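PDB 6IUL: natterin-like protein from Lethenteron camtschaticum, which is a cytotoxic, pore-forming immune protein that probably recognises cell-surface glycans through its jacalin-like lectin domain and perforates membranes through its aerolysin-type module. Local coordinates for residues I143-Y156 with T209-V221. Sequence-based numbering, arbitrary orientation.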
ATOM      1  N   ILE A 143     -16.818  18.611 -14.004  1.00 22.87           N
ATOM      2  CA  ILE A 143     -16.227  17.612 -14.892  1.00 22.94           C
ATOM      3  C   ILE A 143     -17.282  16.560 -15.176  1.00 22.43           C
ATOM      4  O   ILE A 143     -17.966  16.067 -14.266  1.00 24.01           O
ATOM      5  CB  ILE A 143     -14.990  16.903 -14.251  1.00 21.75           C
ATOM      6  CG1 ILE A 143     -13.945  17.934 -13.893  1.00 23.56           C
ATOM      7  CG2 ILE A 143     -14.395  15.892 -15.235  1.00 22.57           C
ATOM      8  CD1 ILE A 143     -12.741  17.355 -13.170  1.00 23.93           C
ATOM      9  N   ASN A 144     -17.411  16.198 -16.442  1.00 23.76           N
ATOM     10  CA  ASN A 144     -18.358  15.146 -16.809  1.00 24.15           C
ATOM     11  C   ASN A 144     -17.901  13.813 -16.211  1.00 25.41           C
ATOM     12  O   ASN A 144     -16.779  13.700 -15.720  1.00 27.72           O
ATOM     13  CB  ASN A 144     -18.490  15.071 -18.327  1.00 24.82           C
ATOM     14  CG  ASN A 144     -19.507  16.038 -18.867  1.00 26.15           C
ATOM     15  OD1 ASN A 144     -20.621  16.061 -18.370  1.00 27.17           O
ATOM     16  ND2 ASN A 144     -19.171  16.753 -19.969  1.00 23.73           N
ATOM     17  N   ALA A 145     -18.778  12.808 -16.231  1.00 23.86           N
ATOM     18  CA  ALA A 145     -18.505  11.554 -15.613  1.00 24.12           C
ATOM     19  C   ALA A 145     -17.126  11.011 -16.095  1.00 27.46           C
ATOM     20  O   ALA A 145     -16.830  11.039 -17.298  1.00 23.88           O
ATOM     21  CB  ALA A 145     -19.576  10.554 -15.914  1.00 25.98           C
ATOM     22  N   ILE A 146     -16.320  10.551 -15.132  1.00 22.75           N
ATOM     23  CA  ILE A 146     -14.938  10.232 -15.358  1.00 23.99           C
ATOM     24  C   ILE A 146     -14.729   8.734 -15.558  1.00 26.80           C
ATOM     25  O   ILE A 146     -15.273   7.913 -14.804  1.00 26.71           O
ATOM     26  CB  ILE A 146     -14.074  10.698 -14.187  1.00 23.07           C
ATOM     27  CG1 ILE A 146     -14.068  12.229 -14.170  1.00 25.58           C
ATOM     28  CG2 ILE A 146     -12.652  10.160 -14.280  1.00 23.25           C
ATOM     29  CD1 ILE A 146     -13.455  12.835 -12.898  1.00 26.98           C
ATOM     30  N   LYS A 147     -13.933   8.400 -16.582  1.00 27.86           N
ATOM     31  CA  LYS A 147     -13.518   7.031 -16.851  1.00 28.34           C
ATOM     32  C   LYS A 147     -12.166   6.764 -16.203  1.00 27.54           C
ATOM     33  O   LYS A 147     -11.985   5.731 -15.585  1.00 24.53           O
ATOM     34  CB  LYS A 147     -13.400   6.779 -18.338  1.00 32.77           C
ATOM     35  CG  LYS A 147     -12.881   5.379 -18.660  1.00 42.70           C
ATOM     36  CD  LYS A 147     -12.913   5.014 -20.135  1.00 49.18           C
ATOM     37  CE  LYS A 147     -12.284   3.628 -20.294  1.00 59.93           C
ATOM     38  NZ  LYS A 147     -12.248   3.131 -21.706  1.00 64.77           N
ATOM     39  N   SER A 148     -11.206   7.664 -16.383  1.00 29.65           N
ATOM     40  CA  SER A 148      -9.861   7.468 -15.785  1.00 29.93           C
ATOM     41  C   SER A 148      -9.110   8.762 -15.535  1.00 27.75           C
ATOM     42  O   SER A 148      -9.373   9.778 -16.153  1.00 29.17           O
ATOM     43  CB  SER A 148      -8.995   6.575 -16.683  1.00 30.07           C
ATOM     44  OG  SER A 148      -8.735   7.197 -17.972  1.00 30.06           O
ATOM     45  N   SER A 149      -8.140   8.677 -14.650  1.00 30.16           N
ATOM     46  CA  SER A 149      -7.286   9.804 -14.278  1.00 31.65           C
ATOM     47  C   SER A 149      -5.883   9.282 -14.164  1.00 30.46           C
ATOM     48  O   SER A 149      -5.560   8.538 -13.233  1.00 25.76           O
ATOM     49  CB  SER A 149      -7.711  10.374 -12.931  1.00 32.68           C
ATOM     50  OG  SER A 149      -8.989  10.941 -13.040  1.00 44.56           O
ATOM     51  N   VAL A 150      -5.049   9.659 -15.118  1.00 33.13           N
ATOM     52  CA  VAL A 150      -3.770   8.982 -15.307  1.00 33.44           C
ATOM     53  C   VAL A 150      -2.664   9.992 -15.488  1.00 36.12           C
ATOM     54  O   VAL A 150      -2.735  10.885 -16.335  1.00 35.52           O
ATOM     55  CB  VAL A 150      -3.771   8.048 -16.527  1.00 34.65           C
ATOM     56  CG1 VAL A 150      -2.469   7.264 -16.553  1.00 39.55           C
ATOM     57  CG2 VAL A 150      -4.897   7.034 -16.467  1.00 36.32           C
ATOM     58  N   ILE A 151      -1.635   9.844 -14.678  1.00 32.65           N
ATOM     59  CA  ILE A 151      -0.459  10.676 -14.770  1.00 31.40           C
ATOM     60  C   ILE A 151       0.507   9.962 -15.730  1.00 33.25           C
ATOM     61  O   ILE A 151       0.795   8.786 -15.572  1.00 33.52           O
ATOM     62  CB  ILE A 151       0.189  10.850 -13.413  1.00 31.52           C
ATOM     63  CG1 ILE A 151      -0.721  11.676 -12.511  1.00 30.92           C
ATOM     64  CG2 ILE A 151       1.544  11.523 -13.569  1.00 32.48           C
ATOM     65  CD1 ILE A 151      -0.278  11.737 -11.073  1.00 31.67           C
ATOM     66  N   GLN A 152       0.980  10.681 -16.727  1.00 32.72           N
ATOM     67  CA  GLN A 152       1.781  10.106 -17.796  1.00 35.99           C
ATOM     68  C   GLN A 152       2.832  11.105 -18.267  1.00 36.77           C
ATOM     69  O   GLN A 152       2.988  12.164 -17.664  1.00 32.60           O
ATOM     70  CB  GLN A 152       0.883   9.642 -18.945  1.00 38.41           C
ATOM     71  CG  GLN A 152       0.152  10.716 -19.703  1.00 41.13           C
ATOM     72  CD  GLN A 152      -1.131  10.158 -20.356  1.00 45.67           C
ATOM     73  OE1 GLN A 152      -2.070   9.685 -19.676  1.00 46.02           O
ATOM     74  NE2 GLN A 152      -1.181  10.226 -21.670  1.00 42.35           N
ATOM     75  N   ASP A 153       3.551  10.751 -19.337  1.00 42.17           N
ATOM     76  CA  ASP A 153       4.712  11.526 -19.829  1.00 43.41           C
ATOM     77  C   ASP A 153       5.632  11.959 -18.683  1.00 41.63           C
ATOM     78  O   ASP A 153       5.963  13.139 -18.545  1.00 38.81           O
ATOM     79  CB  ASP A 153       4.267  12.774 -20.624  1.00 48.98           C
ATOM     80  CG  ASP A 153       3.354  12.433 -21.804  1.00 56.37           C
ATOM     81  OD1 ASP A 153       3.460  11.332 -22.402  1.00 63.88           O
ATOM     82  OD2 ASP A 153       2.534  13.291 -22.150  1.00 59.43           O
ATOM     83  N   MET A 154       6.012  10.989 -17.854  1.00 39.33           N
ATOM     84  CA  MET A 154       6.830  11.236 -16.668  1.00 43.58           C
ATOM     85  C   MET A 154       8.276  11.551 -17.072  1.00 40.27           C
ATOM     86  O   MET A 154       8.861  10.837 -17.848  1.00 38.53           O
ATOM     87  CB  MET A 154       6.806  10.024 -15.723  1.00 41.77           C
ATOM     88  CG  MET A 154       7.599  10.221 -14.433  1.00 40.55           C
ATOM     89  SD  MET A 154       6.933  11.524 -13.387  1.00 35.92           S
ATOM     90  CE  MET A 154       5.298  10.883 -12.983  1.00 39.07           C
ATOM     91  N   LYS A 155       8.824  12.628 -16.520  1.00 42.33           N
ATOM     92  CA  LYS A 155      10.194  13.051 -16.818  1.00 40.13           C
ATOM     93  C   LYS A 155      10.879  13.485 -15.547  1.00 36.12           C
ATOM     94  O   LYS A 155      10.266  14.089 -14.690  1.00 38.50           O
ATOM     95  CB  LYS A 155      10.225  14.215 -17.825  1.00 41.24           C
ATOM     96  CG  LYS A 155       9.858  13.796 -19.218  1.00 47.77           C
ATOM     97  CD  LYS A 155       9.545  14.999 -20.101  1.00 51.53           C
ATOM     98  CE  LYS A 155       9.386  14.642 -21.567  1.00 58.23           C
ATOM     99  NZ  LYS A 155       8.026  14.145 -21.903  1.00 63.69           N
ATOM    100  N   TYR A 156      12.169  13.163 -15.446  1.00 36.14           N
ATOM    101  CA  TYR A 156      13.019  13.547 -14.342  1.00 41.00           C
ATOM    102  C   TYR A 156      14.135  14.419 -14.947  1.00 45.70           C
ATOM    103  O   TYR A 156      15.203  13.917 -15.324  1.00 46.46           O
ATOM    104  CB  TYR A 156      13.591  12.304 -13.645  1.00 39.90           C
ATOM    105  CG  TYR A 156      12.528  11.334 -13.259  1.00 35.31           C
ATOM    106  CD1 TYR A 156      11.893  11.431 -12.034  1.00 33.74           C
ATOM    107  CD2 TYR A 156      12.161  10.309 -14.136  1.00 34.83           C
ATOM    108  CE1 TYR A 156      10.909  10.513 -11.670  1.00 35.27           C
ATOM    109  CE2 TYR A 156      11.172   9.413 -13.799  1.00 36.43           C
ATOM    110  CZ  TYR A 156      10.535   9.528 -12.567  1.00 36.65           C
ATOM    111  OH  TYR A 156       9.543   8.631 -12.243  1.00 35.65           O
ATOM    112  N   THR A 209      -9.298  13.477  -4.662  1.00 30.53           N
ATOM    113  CA  THR A 209     -10.484  13.816  -5.495  1.00 29.44           C
ATOM    114  C   THR A 209     -10.634  12.803  -6.621  1.00 32.16           C
ATOM    115  O   THR A 209     -11.748  12.372  -6.938  1.00 29.72           O
ATOM    116  CB  THR A 209     -10.341  15.230  -6.083  1.00 28.99           C
ATOM    117  OG1 THR A 209     -10.317  16.157  -5.007  1.00 28.27           O
ATOM    118  CG2 THR A 209     -11.450  15.596  -7.039  1.00 28.94           C
ATOM    119  N   PHE A 210      -9.505  12.429  -7.236  1.00 31.84           N
ATOM    120  CA  PHE A 210      -9.499  11.471  -8.315  1.00 29.13           C
ATOM    121  C   PHE A 210      -8.908  10.139  -7.891  1.00 30.76           C
ATOM    122  O   PHE A 210      -8.236  10.074  -6.869  1.00 30.96           O
ATOM    123  CB  PHE A 210      -8.698  12.058  -9.490  1.00 29.17           C
ATOM    124  CG  PHE A 210      -9.189  13.408  -9.932  1.00 27.09           C
ATOM    125  CD1 PHE A 210     -10.351  13.539 -10.696  1.00 27.20           C
ATOM    126  CD2 PHE A 210      -8.501  14.552  -9.583  1.00 28.60           C
ATOM    127  CE1 PHE A 210     -10.819  14.785 -11.051  1.00 26.79           C
ATOM    128  CE2 PHE A 210      -8.953  15.809  -9.957  1.00 28.47           C
ATOM    129  CZ  PHE A 210     -10.106  15.923 -10.713  1.00 28.72           C
ATOM    130  N   SER A 211      -9.136   9.070  -8.664  1.00 31.04           N
ATOM    131  CA  SER A 211      -8.369   7.849  -8.442  1.00 31.30           C
ATOM    132  C   SER A 211      -7.193   7.838  -9.422  1.00 30.41           C
ATOM    133  O   SER A 211      -7.324   7.540 -10.608  1.00 27.68           O
ATOM    134  CB  SER A 211      -9.220   6.573  -8.526  1.00 32.17           C
ATOM    135  OG  SER A 211      -9.493   6.250  -9.829  1.00 44.28           O
ATOM    136  N   LEU A 212      -6.038   8.227  -8.921  1.00 32.15           N
ATOM    137  CA  LEU A 212      -4.845   8.430  -9.769  1.00 29.84           C
ATOM    138  C   LEU A 212      -4.088   7.121 -10.003  1.00 30.24           C
ATOM    139  O   LEU A 212      -3.968   6.311  -9.082  1.00 31.36           O
ATOM    140  CB  LEU A 212      -3.882   9.401  -9.085  1.00 30.83           C
ATOM    141  CG  LEU A 212      -4.405  10.797  -8.837  1.00 28.96           C
ATOM    142  CD1 LEU A 212      -3.407  11.602  -8.081  1.00 30.39           C
ATOM    143  CD2 LEU A 212      -4.767  11.509 -10.132  1.00 31.80           C
ATOM    144  N   SER A 213      -3.646   6.897 -11.232  1.00 29.87           N
ATOM    145  CA  SER A 213      -2.573   5.961 -11.503  1.00 35.74           C
ATOM    146  C   SER A 213      -1.484   6.685 -12.291  1.00 36.99           C
ATOM    147  O   SER A 213      -1.729   7.725 -12.913  1.00 36.25           O
ATOM    148  CB  SER A 213      -3.044   4.693 -12.234  1.00 36.10           C
ATOM    149  OG  SER A 213      -3.682   5.036 -13.411  1.00 42.51           O
ATOM    150  N   VAL A 214      -0.276   6.136 -12.219  1.00 34.08           N
ATOM    151  CA  VAL A 214       0.880   6.671 -12.919  1.00 32.55           C
ATOM    152  C   VAL A 214       1.367   5.671 -13.941  1.00 32.81           C
ATOM    153  O   VAL A 214       1.708   4.537 -13.610  1.00 33.06           O
ATOM    154  CB  VAL A 214       2.015   6.935 -11.935  1.00 32.18           C
ATOM    155  CG1 VAL A 214       3.172   7.593 -12.658  1.00 32.70           C
ATOM    156  CG2 VAL A 214       1.538   7.821 -10.793  1.00 31.68           C
ATOM    157  N   LYS A 215       1.362   6.067 -15.206  1.00 34.88           N
ATOM    158  CA  LYS A 215       1.865   5.219 -16.259  1.00 38.57           C
ATOM    159  C   LYS A 215       3.285   5.693 -16.547  1.00 38.87           C
ATOM    160  O   LYS A 215       3.497   6.703 -17.216  1.00 37.18           O
ATOM    161  CB  LYS A 215       0.961   5.227 -17.490  1.00 41.02           C
ATOM    162  CG  LYS A 215       1.400   4.246 -18.563  1.00 48.08           C
ATOM    163  CD  LYS A 215       0.445   4.283 -19.770  1.00 59.62           C
ATOM    164  CE  LYS A 215       0.953   5.232 -20.863  1.00 64.54           C
ATOM    165  NZ  LYS A 215      -0.084   5.677 -21.820  1.00 64.87           N
ATOM    166  N   ALA A 216       4.248   4.982 -15.955  1.00 39.28           N
ATOM    167  CA  ALA A 216       5.657   5.398 -15.945  1.00 36.82           C
ATOM    168  C   ALA A 216       6.564   4.258 -15.552  1.00 36.57           C
ATOM    169  O   ALA A 216       6.111   3.236 -15.040  1.00 36.34           O
ATOM    170  CB  ALA A 216       5.856   6.523 -14.953  1.00 36.47           C
ATOM    171  N   GLY A 217       7.858   4.461 -15.748  1.00 37.80           N
ATOM    172  CA  GLY A 217       8.841   3.540 -15.230  1.00 41.44           C
ATOM    173  C   GLY A 217       9.361   4.023 -13.899  1.00 46.07           C
ATOM    174  O   GLY A 217       9.222   5.179 -13.559  1.00 48.15           O
ATOM    175  N   ILE A 218      10.017   3.145 -13.152  1.00 50.68           N
ATOM    176  CA  ILE A 218      10.544   3.524 -11.840  1.00 50.28           C
ATOM    177  C   ILE A 218      12.029   3.873 -11.957  1.00 50.36           C
ATOM    178  O   ILE A 218      12.795   3.154 -12.611  1.00 62.98           O
ATOM    179  CB  ILE A 218      10.305   2.379 -10.825  1.00 54.67           C
ATOM    180  CG1 ILE A 218       8.829   2.369 -10.396  1.00 62.33           C
ATOM    181  CG2 ILE A 218      11.201   2.516  -9.608  1.00 53.07           C
ATOM    182  CD1 ILE A 218       8.433   1.193  -9.530  1.00 68.90           C
ATOM    183  N   PRO A 219      12.449   4.990 -11.341  1.00 48.62           N
ATOM    184  CA  PRO A 219      13.871   5.322 -11.277  1.00 45.70           C
ATOM    185  C   PRO A 219      14.666   4.240 -10.538  1.00 49.11           C
ATOM    186  O   PRO A 219      14.282   3.791  -9.444  1.00 46.44           O
ATOM    187  CB  PRO A 219      13.901   6.644 -10.503  1.00 44.24           C
ATOM    188  CG  PRO A 219      12.561   7.233 -10.768  1.00 44.55           C
ATOM    189  CD  PRO A 219      11.613   6.076 -10.822  1.00 46.64           C
ATOM    190  N   GLU A 220      15.759   3.825 -11.164  1.00 51.72           N
ATOM    191  CA  GLU A 220      16.586   2.741 -10.649  1.00 57.52           C
ATOM    192  C   GLU A 220      18.034   3.184 -10.763  1.00 56.77           C
ATOM    193  O   GLU A 220      18.383   4.127 -11.484  1.00 47.68           O
ATOM    194  CB  GLU A 220      16.361   1.442 -11.464  1.00 54.84           C
ATOM    195  CG  GLU A 220      14.993   0.799 -11.289  1.00 61.63           C
ATOM    196  CD  GLU A 220      14.737  -0.366 -12.238  1.00 67.92           C
ATOM    197  OE1 GLU A 220      15.606  -0.664 -13.104  1.00 70.19           O
ATOM    198  OE2 GLU A 220      13.648  -0.975 -12.114  1.00 73.59           O
ATOM    199  N   VAL A 221      18.894   2.426 -10.105  1.00 51.46           N
ATOM    200  CA  VAL A 221      20.316   2.632 -10.179  1.00 53.61           C
ATOM    201  C   VAL A 221      20.926   1.619 -11.147  1.00 55.85           C
ATOM    202  O   VAL A 221      20.466   0.503 -11.249  1.00 50.93           O
ATOM    203  CB  VAL A 221      20.907   2.525  -8.778  1.00 54.98           C
ATOM    204  CG1 VAL A 221      22.381   2.179  -8.814  1.00 65.39           C
ATOM    205  CG2 VAL A 221      20.675   3.824  -8.020  1.00 52.98           C
TER
HETATM  206  O   HOH W   1     -10.651   9.580 -11.215  1.00 30.10           O
HETATM  207  O   HOH W   2      -6.620   6.047 -13.236  1.00 47.22           O
HETATM  208  O   HOH W   3      -9.538   6.940 -12.286  1.00 48.36           O
HETATM  209  O   HOH W   4       5.515   8.098 -18.342  1.00 41.07           O
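I151 and V214 pair across a short parallel β-ladder, their side chains on the same face with I151 CB beside V214 CG2; strands 148-152 and 212-221 diverge at 34°. The N and O of I151 both bond strand 212-221, flanking V214: N donates to S213 O at 2.8 Å. Its O accepts from K215 N, which lies almost straight out from the carbonyl (178° at O). A longer bond, S213 N to S149 O, precedes these two; S149 O also accepts a hydrogen bond from a water that reaches S213 OG. Beyond D153 the direct pairing gives way to a water that accepts from M154 N and donates to K215 O, bridging the parting backbones.

The M154 side chain makes the apolar contact here. Its CB touches A216 CB at 3.7 Å, and CG, anti to the backbone N (chi1 -178°), stays near the same methyl. Bends at chi2 and chi3 then fold the chain past SD, bringing CE to V214 CG1 at 3.9 Å. Farther along, P219 CG lies over one face of the Y156 ring in a CH-pi contact, 4.0 Å from the centroid, while the Y156 hydroxyl is hydrogen-bonded to W200 NE1.

At the other end, F210 turns the edge of its ring to two isoleucines: CE1 meets I143 CD1 and I146 CD1, each at 3.8 Å. T209 CG2 sits over the centre of one ring face. A water joins S149 OG to S211 N beside the ring.

The ladder belongs to the elongated aerolysin-type β-module. Strand 260-285 flanks 135-155 and strand 228-238 flanks 212-223, both antiparallel; L295 of strand 290-313 packs on I151, and K193 NZ and T247 OG1 of the second subunit hydrogen-bond to F210 O and S211 OG, respectively.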